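Local coordinates for protein putative glucoamylase (Bacteroides uniformis, PDB 4GL3) that is a putative glucoamylase, probably a hydrolase that cleaves glycosidic bonds of starch-like or related carbohydrates, at residues W159-T168 with L202-A212; N241-L249 with Y312-D320. All blocks are in the same frame, centred on the assembly; numbering follows the deposited sequence. Where two conformers were deposited one is given.

Two ways of joining segments distant in sequence appear here in one helical fold. Contact 1, residues 159-168 with 202-212, ties the end of helix 146-161 to the end of helix 197-205, using aromatic rings, a bridging water and two direct hydrogen bonds, one of them weak. Contact 2, 241-249 with 312-320, sets two turn-rich loops against each other without a hydrogen bond between them. Contact 1 closes along the chain before contact 2 opens. Their centres lie 31 Å apart and their nearest atoms about 18 Å, so neither touches the other. The side chain of Ala314 in contact 2 is about 10 Å from a bound di(hydroxyethyl)ether molecule.

Contact 1 of 2, residues W159-T168 with L202-A212; sequences WRQAEWNFFT and LGASSPTYPIA
Trp159 turns its CG anti to the backbone N (chi1 168°), which carries the indole to the end of helix 197-205, where its CH2 edge meets Leu202 O and Pro207 CD lies obliquely 3.5 Å from Trp159 NE1. Trp164 takes the other course, with CG anti to the carbonyl carbon (chi1 -54°), and lays its ring over Leu202: Leu202 CB stands 4.2 Å from the centroid of the six-membered ring in a CH-pi contact. Beside it Trp164 CB packs on Gly203 CA at 3.7 Å. Glu163 runs alongside Tyr209, its CG 3.6 Å from the centroid of the phenol ring and only 5° off the normal, while its carboxylate reaches on to His98. Thr208 OG1 donates a 2.8 Å bond to Arg160 O, tilted slightly from the carbonyl plane, and Thr208 CG2 sits over one guanidinium face. A second, weak bond links Asn165 N to Tyr209 O.

Over one face of the Trp159 indole, toward its rim, water 1 donates to Trp159 O and Ala162 O and accepts from Ser206 OG at 2.6 Å. The same hydroxyl receives the backbone N of Thr208 and of Tyr209, an ST turn and ST motif that shape the chain as it leaves the helix. The Trp159 indole N-H is held by Asp405 of helix 404-412, bringing a third helix to the junction. Were Trp159 replaced by an alanine, Asp405 would probably lose that donor and a gap would open beside Leu202 and Pro207. The chemistry is thus divided: aromatic and aliphatic surfaces pack between two helix ends, while Ser206 OG and water 1 together engage Trp159 O, Ala162 O and the N-H groups of Thr208 and Tyr209 where the two chains leave their helices.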
loop_
_atom_site.group_PDB
_atom_site.type_symbol
_atom_site.label_atom_id
_atom_site.label_comp_id
_atom_site.label_asym_id
_atom_site.label_seq_id
_atom_site.Cartn_x
_atom_site.Cartn_y
_atom_site.Cartn_z
ATOM N N TRP A 159 5.264 17.594 -4.560
ATOM C CA TRP A 159 3.986 17.305 -5.206
ATOM C C TRP A 159 3.833 18.103 -6.515
ATOM O O TRP A 159 3.437 17.535 -7.523
ATOM C CB TRP A 159 2.845 17.602 -4.231
ATOM C CG TRP A 159 1.457 17.631 -4.791
ATOM C CD1 TRP A 159 0.556 18.666 -4.669
ATOM C CD2 TRP A 159 0.753 16.576 -5.457
ATOM N NE1 TRP A 159 -0.644 18.324 -5.249
ATOM C CE2 TRP A 159 -0.545 17.050 -5.739
ATOM C CE3 TRP A 159 1.104 15.300 -5.888
ATOM C CZ2 TRP A 159 -1.472 16.300 -6.441
ATOM C CZ3 TRP A 159 0.168 14.539 -6.565
ATOM C CH2 TRP A 159 -1.109 15.048 -6.848
ATOM N N ARG A 160 4.154 19.406 -6.502
ATOM C CA ARG A 160 4.049 20.209 -7.718
ATOM C C ARG A 160 5.067 19.783 -8.825
ATOM O O ARG A 160 4.783 19.948 -10.002
ATOM C CB ARG A 160 4.162 21.702 -7.433
ATOM C CG ARG A 160 2.984 22.264 -6.614
ATOM C CD ARG A 160 3.259 23.702 -6.206
ATOM N NE ARG A 160 3.255 24.520 -7.409
ATOM C CZ ARG A 160 2.158 24.929 -8.035
ATOM N NH1 ARG A 160 0.944 24.626 -7.576
ATOM N NH2 ARG A 160 2.291 25.629 -9.136
ATOM N N GLN A 161 6.161 19.144 -8.440
ATOM C CA GLN A 161 7.195 18.723 -9.401
ATOM C C GLN A 161 6.953 17.327 -10.016
ATOM O O GLN A 161 7.689 16.937 -10.940
ATOM C CB GLN A 161 8.580 18.808 -8.758
ATOM C CG GLN A 161 9.096 20.198 -8.476
ATOM C CD GLN A 161 10.580 20.203 -7.995
ATOM O OE1 GLN A 161 11.077 19.236 -7.400
ATOM N NE2 GLN A 161 11.285 21.279 -8.278
ATOM N N ALA A 162 5.923 16.596 -9.544
ATOM C CA ALA A 162 5.676 15.229 -10.007
ATOM C C ALA A 162 4.944 15.309 -11.353
ATOM O O ALA A 162 3.791 15.717 -11.385
ATOM C CB ALA A 162 4.870 14.414 -9.012
ATOM N N GLU A 163 5.625 14.894 -12.444
ATOM C CA GLU A 163 5.128 15.104 -13.832
ATOM C C GLU A 163 4.264 13.941 -14.335
ATOM O O GLU A 163 4.639 13.203 -15.258
ATOM C CB GLU A 163 6.288 15.343 -14.800
ATOM C CG GLU A 163 7.104 16.608 -14.549
ATOM C CD GLU A 163 8.409 16.567 -15.337
ATOM O OE1 GLU A 163 8.375 16.249 -16.564
ATOM O OE2 GLU A 163 9.468 16.780 -14.712
ATOM N N TRP A 164 3.088 13.781 -13.733
ATOM C CA TRP A 164 2.209 12.641 -14.073
ATOM C C TRP A 164 1.970 12.534 -15.595
ATOM O O TRP A 164 2.081 11.442 -16.173
ATOM C CB TRP A 164 0.869 12.738 -13.307
ATOM C CG TRP A 164 1.098 12.862 -11.835
ATOM C CD1 TRP A 164 1.045 13.990 -11.099
ATOM C CD2 TRP A 164 1.464 11.808 -10.943
ATOM N NE1 TRP A 164 1.398 13.734 -9.794
ATOM C CE2 TRP A 164 1.649 12.390 -9.667
ATOM C CE3 TRP A 164 1.682 10.429 -11.102
ATOM C CZ2 TRP A 164 2.049 11.639 -8.548
ATOM C CZ3 TRP A 164 2.089 9.676 -10.010
ATOM C CH2 TRP A 164 2.279 10.283 -8.732
ATOM N N ASN A 165 1.658 13.655 -16.223
ATOM C CA ASN A 165 1.240 13.589 -17.620
ATOM C C ASN A 165 2.356 13.196 -18.575
ATOM O O ASN A 165 2.063 12.668 -19.650
ATOM C CB ASN A 165 0.549 14.855 -18.126
ATOM C CG ASN A 165 -0.222 14.598 -19.408
ATOM O OD1 ASN A 165 -1.086 13.732 -19.442
ATOM N ND2 ASN A 165 0.082 15.361 -20.474
ATOM N N PHE A 166 3.623 13.406 -18.182
ATOM C CA PHE A 166 4.754 12.899 -18.972
ATOM C C PHE A 166 4.620 11.387 -19.225
ATOM O O PHE A 166 4.998 10.910 -20.284
ATOM C CB PHE A 166 6.061 13.208 -18.233
ATOM C CG PHE A 166 7.292 12.652 -18.897
ATOM C CD1 PHE A 166 7.827 13.275 -20.041
ATOM C CD2 PHE A 166 7.865 11.482 -18.449
ATOM C CE1 PHE A 166 8.955 12.768 -20.640
ATOM C CE2 PHE A 166 8.981 10.957 -19.081
ATOM C CZ PHE A 166 9.525 11.629 -20.144
ATOM N N PHE A 167 4.085 10.649 -18.237
ATOM C CA PHE A 167 4.016 9.213 -18.283
ATOM C C PHE A 167 2.884 8.660 -19.122
ATOM O O PHE A 167 2.716 7.416 -19.224
ATOM C CB PHE A 167 4.074 8.614 -16.853
ATOM C CG PHE A 167 5.369 8.894 -16.174
ATOM C CD1 PHE A 167 5.599 10.103 -15.525
ATOM C CD2 PHE A 167 6.423 8.009 -16.294
ATOM C CE1 PHE A 167 6.851 10.385 -14.984
ATOM C CE2 PHE A 167 7.621 8.248 -15.705
ATOM C CZ PHE A 167 7.843 9.449 -15.046
ATOM N N THR A 168 2.104 9.550 -19.729
ATOM C CA THR A 168 1.153 9.146 -20.715
ATOM C C THR A 168 1.743 8.960 -22.141
ATOM O O THR A 168 1.054 8.391 -23.022
ATOM C CB THR A 168 -0.041 10.108 -20.845
ATOM O OG1 THR A 168 0.386 11.354 -21.388
ATOM C CG2 THR A 168 -0.782 10.294 -19.526
ATOM N N LEU A 202 -4.093 10.503 -8.499
ATOM C CA LEU A 202 -3.090 11.559 -8.306
ATOM C C LEU A 202 -2.803 12.278 -9.632
ATOM O O LEU A 202 -2.696 13.520 -9.680
ATOM C CB LEU A 202 -1.800 11.008 -7.701
ATOM C CG LEU A 202 -1.898 10.462 -6.246
ATOM C CD1 LEU A 202 -0.605 9.818 -5.758
ATOM C CD2 LEU A 202 -2.338 11.572 -5.319
ATOM N N GLY A 203 -2.685 11.521 -10.710
ATOM C CA GLY A 203 -2.516 12.142 -12.052
ATOM C C GLY A 203 -3.619 13.152 -12.349
ATOM O O GLY A 203 -3.367 14.213 -12.904
ATOM N N ALA A 204 -4.855 12.828 -11.989
ATOM C CA ALA A 204 -6.005 13.703 -12.255
ATOM C C ALA A 204 -6.002 14.898 -11.312
ATOM O O ALA A 204 -6.584 15.942 -11.653
ATOM C CB ALA A 204 -7.337 12.945 -12.104
ATOM N N SER A 205 -5.378 14.716 -10.139
ATOM C CA SER A 205 -5.360 15.724 -9.059
ATOM C C SER A 205 -4.253 16.774 -9.188
ATOM O O SER A 205 -4.297 17.818 -8.536
ATOM C CB SER A 205 -5.200 15.044 -7.687
ATOM O OG SER A 205 -6.208 14.077 -7.427
ATOM N N SER A 206 -3.252 16.506 -10.011
ATOM C CA SER A 206 -2.070 17.399 -10.113
ATOM C C SER A 206 -2.423 18.830 -10.464
ATOM O O SER A 206 -3.187 19.069 -11.419
ATOM C CB SER A 206 -1.085 16.870 -11.169
ATOM O OG SER A 206 0.081 17.689 -11.236
ATOM N N PRO A 207 -1.883 19.807 -9.708
ATOM C CA PRO A 207 -2.107 21.194 -10.074
ATOM C C PRO A 207 -1.215 21.660 -11.230
ATOM O O PRO A 207 -1.413 22.751 -11.732
ATOM C CB PRO A 207 -1.719 21.956 -8.798
ATOM C CG PRO A 207 -0.645 21.094 -8.198
ATOM C CD PRO A 207 -1.167 19.704 -8.421
ATOM N N THR A 208 -0.246 20.847 -11.644
ATOM C CA THR A 208 0.801 21.309 -12.539
ATOM C C THR A 208 0.980 20.441 -13.768
ATOM O O THR A 208 1.233 20.963 -14.812
ATOM C CB THR A 208 2.130 21.337 -11.766
ATOM O OG1 THR A 208 2.214 20.139 -10.984
ATOM C CG2 THR A 208 2.193 22.595 -10.816
ATOM N N TYR A 209 0.847 19.123 -13.649
ATOM C CA TYR A 209 1.024 18.198 -14.778
ATOM C C TYR A 209 -0.116 17.154 -14.800
ATOM O O TYR A 209 0.132 15.961 -14.758
ATOM C CB TYR A 209 2.353 17.476 -14.608
ATOM C CG TYR A 209 3.533 18.391 -14.571
ATOM C CD1 TYR A 209 4.081 18.894 -15.769
ATOM C CD2 TYR A 209 4.107 18.786 -13.348
ATOM C CE1 TYR A 209 5.170 19.767 -15.752
ATOM C CE2 TYR A 209 5.194 19.664 -13.321
ATOM C CZ TYR A 209 5.731 20.128 -14.515
ATOM O OH TYR A 209 6.788 20.994 -14.512
ATOM N N PRO A 210 -1.359 17.609 -14.825
ATOM C CA PRO A 210 -2.503 16.671 -14.742
ATOM C C PRO A 210 -2.732 15.888 -16.043
ATOM O O PRO A 210 -2.357 16.349 -17.137
ATOM C CB PRO A 210 -3.701 17.586 -14.522
ATOM C CG PRO A 210 -3.302 18.866 -15.202
ATOM C CD PRO A 210 -1.796 19.000 -14.916
ATOM N N ILE A 211 -3.329 14.720 -15.892
ATOM C CA ILE A 211 -3.812 13.909 -17.023
ATOM C C ILE A 211 -5.188 14.363 -17.496
ATOM O O ILE A 211 -5.977 14.914 -16.736
ATOM C CB ILE A 211 -3.818 12.399 -16.677
ATOM C CG1 ILE A 211 -4.827 12.116 -15.519
ATOM C CG2 ILE A 211 -2.415 11.903 -16.328
ATOM C CD1 ILE A 211 -5.165 10.672 -15.333
ATOM N N ALA A 212 -5.468 14.141 -18.777
ATOM C CA ALA A 212 -6.812 14.300 -19.316
ATOM C C ALA A 212 -7.732 13.202 -18.719
ATOM O O ALA A 212 -7.283 12.128 -18.341
ATOM C CB ALA A 212 -6.789 14.239 -20.869
HETATM O O HOH W 1 1.826 16.610 -9.603
HETATM O O HOH W 2 -3.202 13.587 -20.619
#

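Contact 2 of 2, residues N241-L249 with Y312-D320; sequences NNHGKGGPL and YSAHSPGND
The imidazole of His243, a poorly ordered group, meets Gly318 O obliquely, with CE1 3.3 Å from that oxygen. On the opposing segment Ser313 O lies over one face of the His315 ring, toward its rim, and ND1 of that ring is hydrogen-bonded to Thr304 O. The His315 carbonyl, in turn, faces Pro248, whose CB comes within 3.5 Å of His315 O and whose CA adds a longer C-H...O contact.

Aliphatic packing does most of the rest. The methylene chain of Lys245 crosses Pro317 obliquely, CD lying 3.8 Å from Pro317 CB, and Pro317 CD rests 3.5 Å from Gly244 O. Both side chains also touch helix 271-288, at Ile281 and Tyr285 respectively. Ser316 CB fits against the peptide joining Gly247 to Pro248, 3.5 Å from Pro248 N. Its hydroxyl (chi1 79°) turns back to accept from Gly318 N in an ST turn.

Glycines allow this closeness. A CB on Gly318 would come tight against Gly244 CA and, as the His243 ring is modelled, against its ND1. Overlapping turns, type I from Asn242 to Lys245 and type I' from Gly244 to Gly247, curl the first loop, and Gly244 N is held by Asn241 OD1. The second has a type I turn from Ser316 to Asn319, and Asn319 ND2 donates to Ser313 OG. Both loops are shaped by bonds of their own, and no hydrogen bond crosses between them; they meet by van der Waals fit between prolines, glycines and a lysine chain.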
loop_
_atom_site.group_PDB
_atom_site.type_symbol
_atom_site.label_atom_id
_atom_site.label_comp_id
_atom_site.label_asym_id
_atom_site.label_seq_id
_atom_site.Cartn_x
_atom_site.Cartn_y
_atom_site.Cartn_z
ATOM N N ASN A 241 -9.511 -9.326 -11.739
ATOM C CA ASN A 241 -9.122 -10.554 -12.425
ATOM C C ASN A 241 -10.153 -11.654 -12.265
ATOM O O ASN A 241 -10.581 -11.982 -11.140
ATOM C CB ASN A 241 -7.769 -11.009 -11.838
ATOM C CG ASN A 241 -7.093 -12.049 -12.683
ATOM O OD1 ASN A 241 -7.518 -13.210 -12.751
ATOM N ND2 ASN A 241 -6.006 -11.638 -13.333
ATOM N N ASN A 242 -10.509 -12.294 -13.363
ATOM C CA ASN A 242 -11.481 -13.388 -13.318
ATOM C C ASN A 242 -10.987 -14.704 -12.638
ATOM O O ASN A 242 -11.527 -15.112 -11.611
ATOM C CB ASN A 242 -11.972 -13.644 -14.759
ATOM C CG ASN A 242 -13.045 -14.717 -14.840
ATOM O OD1 ASN A 242 -13.674 -15.057 -13.847
ATOM N ND2 ASN A 242 -13.278 -15.211 -16.034
ATOM N N HIS A 243 -9.996 -15.364 -13.240
ATOM C CA HIS A 243 -9.410 -16.621 -12.756
ATOM C C HIS A 243 -8.868 -16.422 -11.332
ATOM O O HIS A 243 -8.969 -17.310 -10.481
ATOM C CB HIS A 243 -8.296 -17.081 -13.743
ATOM C CG HIS A 243 -7.576 -18.350 -13.353
ATOM N ND1 HIS A 243 -6.272 -18.358 -12.884
ATOM C CD2 HIS A 243 -7.961 -19.650 -13.403
ATOM C CE1 HIS A 243 -5.897 -19.605 -12.645
ATOM N NE2 HIS A 243 -6.903 -20.408 -12.948
ATOM N N GLY A 244 -8.349 -15.238 -11.058
ATOM C CA GLY A 244 -7.822 -14.943 -9.726
ATOM C C GLY A 244 -8.848 -14.526 -8.694
ATOM O O GLY A 244 -8.476 -14.213 -7.554
ATOM N N LYS A 245 -10.136 -14.545 -9.061
ATOM C CA LYS A 245 -11.215 -14.119 -8.165
ATOM C C LYS A 245 -10.901 -12.766 -7.515
ATOM O O LYS A 245 -11.028 -12.578 -6.313
ATOM C CB LYS A 245 -11.481 -15.178 -7.109
ATOM C CG LYS A 245 -11.669 -16.581 -7.697
ATOM C CD LYS A 245 -12.227 -17.575 -6.695
ATOM C CE LYS A 245 -12.007 -19.019 -7.146
ATOM N NZ LYS A 245 -12.731 -19.347 -8.380
ATOM N N GLY A 246 -10.476 -11.838 -8.333
ATOM C CA GLY A 246 -10.089 -10.481 -7.879
ATOM C C GLY A 246 -8.584 -10.253 -7.796
ATOM O O GLY A 246 -8.107 -9.119 -7.892
ATOM N N GLY A 247 -7.832 -11.343 -7.638
ATOM C CA GLY A 247 -6.394 -11.260 -7.538
ATOM C C GLY A 247 -5.911 -11.368 -6.094
ATOM O O GLY A 247 -6.683 -11.614 -5.169
ATOM N N PRO A 248 -4.613 -11.202 -5.904
ATOM C CA PRO A 248 -4.031 -11.064 -4.559
ATOM C C PRO A 248 -4.740 -9.955 -3.751
ATOM O O PRO A 248 -5.093 -8.867 -4.299
ATOM C CB PRO A 248 -2.578 -10.677 -4.827
ATOM C CG PRO A 248 -2.345 -10.868 -6.307
ATOM C CD PRO A 248 -3.676 -10.854 -6.992
ATOM N N LEU A 249 -4.972 -10.226 -2.466
ATOM C CA LEU A 249 -5.828 -9.336 -1.636
ATOM C C LEU A 249 -5.216 -7.947 -1.429
ATOM O O LEU A 249 -5.959 -7.005 -1.142
ATOM C CB LEU A 249 -6.276 -10.000 -0.315
ATOM C CG LEU A 249 -7.483 -9.377 0.414
ATOM C CD1 LEU A 249 -8.717 -9.120 -0.486
ATOM C CD2 LEU A 249 -7.848 -10.246 1.600
ATOM N N TYR A 312 9.193 -16.234 -3.762
ATOM C CA TYR A 312 8.204 -15.169 -3.757
ATOM C C TYR A 312 7.217 -15.424 -4.874
ATOM O O TYR A 312 7.602 -15.868 -5.929
ATOM C CB TYR A 312 8.879 -13.807 -3.897
ATOM C CG TYR A 312 7.966 -12.607 -3.773
ATOM C CD1 TYR A 312 7.239 -12.134 -4.866
ATOM C CD2 TYR A 312 7.860 -11.910 -2.565
ATOM C CE1 TYR A 312 6.405 -11.047 -4.733
ATOM C CE2 TYR A 312 7.029 -10.821 -2.427
ATOM C CZ TYR A 312 6.302 -10.382 -3.508
ATOM O OH TYR A 312 5.488 -9.257 -3.365
ATOM N N SER A 313 5.935 -15.207 -4.617
ATOM C CA SER A 313 4.920 -15.318 -5.656
ATOM C C SER A 313 3.654 -14.530 -5.310
ATOM O O SER A 313 3.385 -14.283 -4.133
ATOM C CB SER A 313 4.580 -16.785 -5.896
ATOM O OG SER A 313 3.861 -16.925 -7.106
ATOM N N ALA A 314 2.895 -14.135 -6.341
ATOM C CA ALA A 314 1.669 -13.338 -6.187
ATOM C C ALA A 314 0.483 -14.280 -5.883
ATOM O O ALA A 314 -0.391 -14.565 -6.734
ATOM C CB ALA A 314 1.438 -12.458 -7.424
ATOM N N HIS A 315 0.467 -14.782 -4.653
ATOM C CA HIS A 315 -0.519 -15.823 -4.272
ATOM C C HIS A 315 -1.932 -15.243 -4.375
ATOM O O HIS A 315 -2.156 -14.054 -4.088
ATOM C CB HIS A 315 -0.306 -16.367 -2.861
ATOM C CG HIS A 315 1.107 -16.729 -2.550
ATOM N ND1 HIS A 315 1.916 -15.943 -1.759
ATOM C CD2 HIS A 315 1.866 -17.781 -2.948
ATOM C CE1 HIS A 315 3.115 -16.497 -1.689
ATOM N NE2 HIS A 315 3.112 -17.614 -2.399
ATOM N N SER A 316 -2.879 -16.093 -4.763
ATOM C CA SER A 316 -4.274 -15.691 -4.849
ATOM C C SER A 316 -5.104 -16.956 -5.068
ATOM O O SER A 316 -4.554 -18.082 -5.220
ATOM C CB SER A 316 -4.475 -14.707 -6.039
ATOM O OG SER A 316 -4.534 -15.432 -7.259
ATOM N N PRO A 317 -6.434 -16.807 -5.123
ATOM C CA PRO A 317 -7.204 -18.027 -5.425
ATOM C C PRO A 317 -6.920 -18.665 -6.801
ATOM O O PRO A 317 -7.292 -19.808 -7.004
ATOM C CB PRO A 317 -8.653 -17.542 -5.361
ATOM C CG PRO A 317 -8.609 -16.383 -4.404
ATOM C CD PRO A 317 -7.298 -15.711 -4.644
ATOM N N GLY A 318 -6.313 -17.934 -7.727
ATOM C CA GLY A 318 -5.829 -18.519 -8.996
ATOM C C GLY A 318 -4.340 -18.869 -9.024
ATOM O O GLY A 318 -3.823 -19.254 -10.063
ATOM N N ASN A 319 -3.659 -18.737 -7.879
ATOM C CA ASN A 319 -2.243 -19.068 -7.722
ATOM C C ASN A 319 -1.999 -19.388 -6.243
ATOM O O ASN A 319 -1.362 -18.608 -5.490
ATOM C CB ASN A 319 -1.368 -17.903 -8.159
ATOM C CG ASN A 319 0.121 -18.180 -7.989
ATOM O OD1 ASN A 319 0.559 -19.309 -8.092
ATOM N ND2 ASN A 319 0.894 -17.137 -7.718
ATOM N N ASP A 320 -2.552 -20.518 -5.839
ATOM C CA ASP A 320 -2.575 -20.944 -4.459
ATOM C C ASP A 320 -1.509 -22.013 -4.305
ATOM O O ASP A 320 -1.645 -23.078 -4.871
ATOM C CB ASP A 320 -3.945 -21.504 -4.130
ATOM C CG ASP A 320 -4.059 -22.008 -2.693
ATOM O OD1 ASP A 320 -3.248 -21.637 -1.815
ATOM O OD2 ASP A 320 -4.990 -22.792 -2.448
#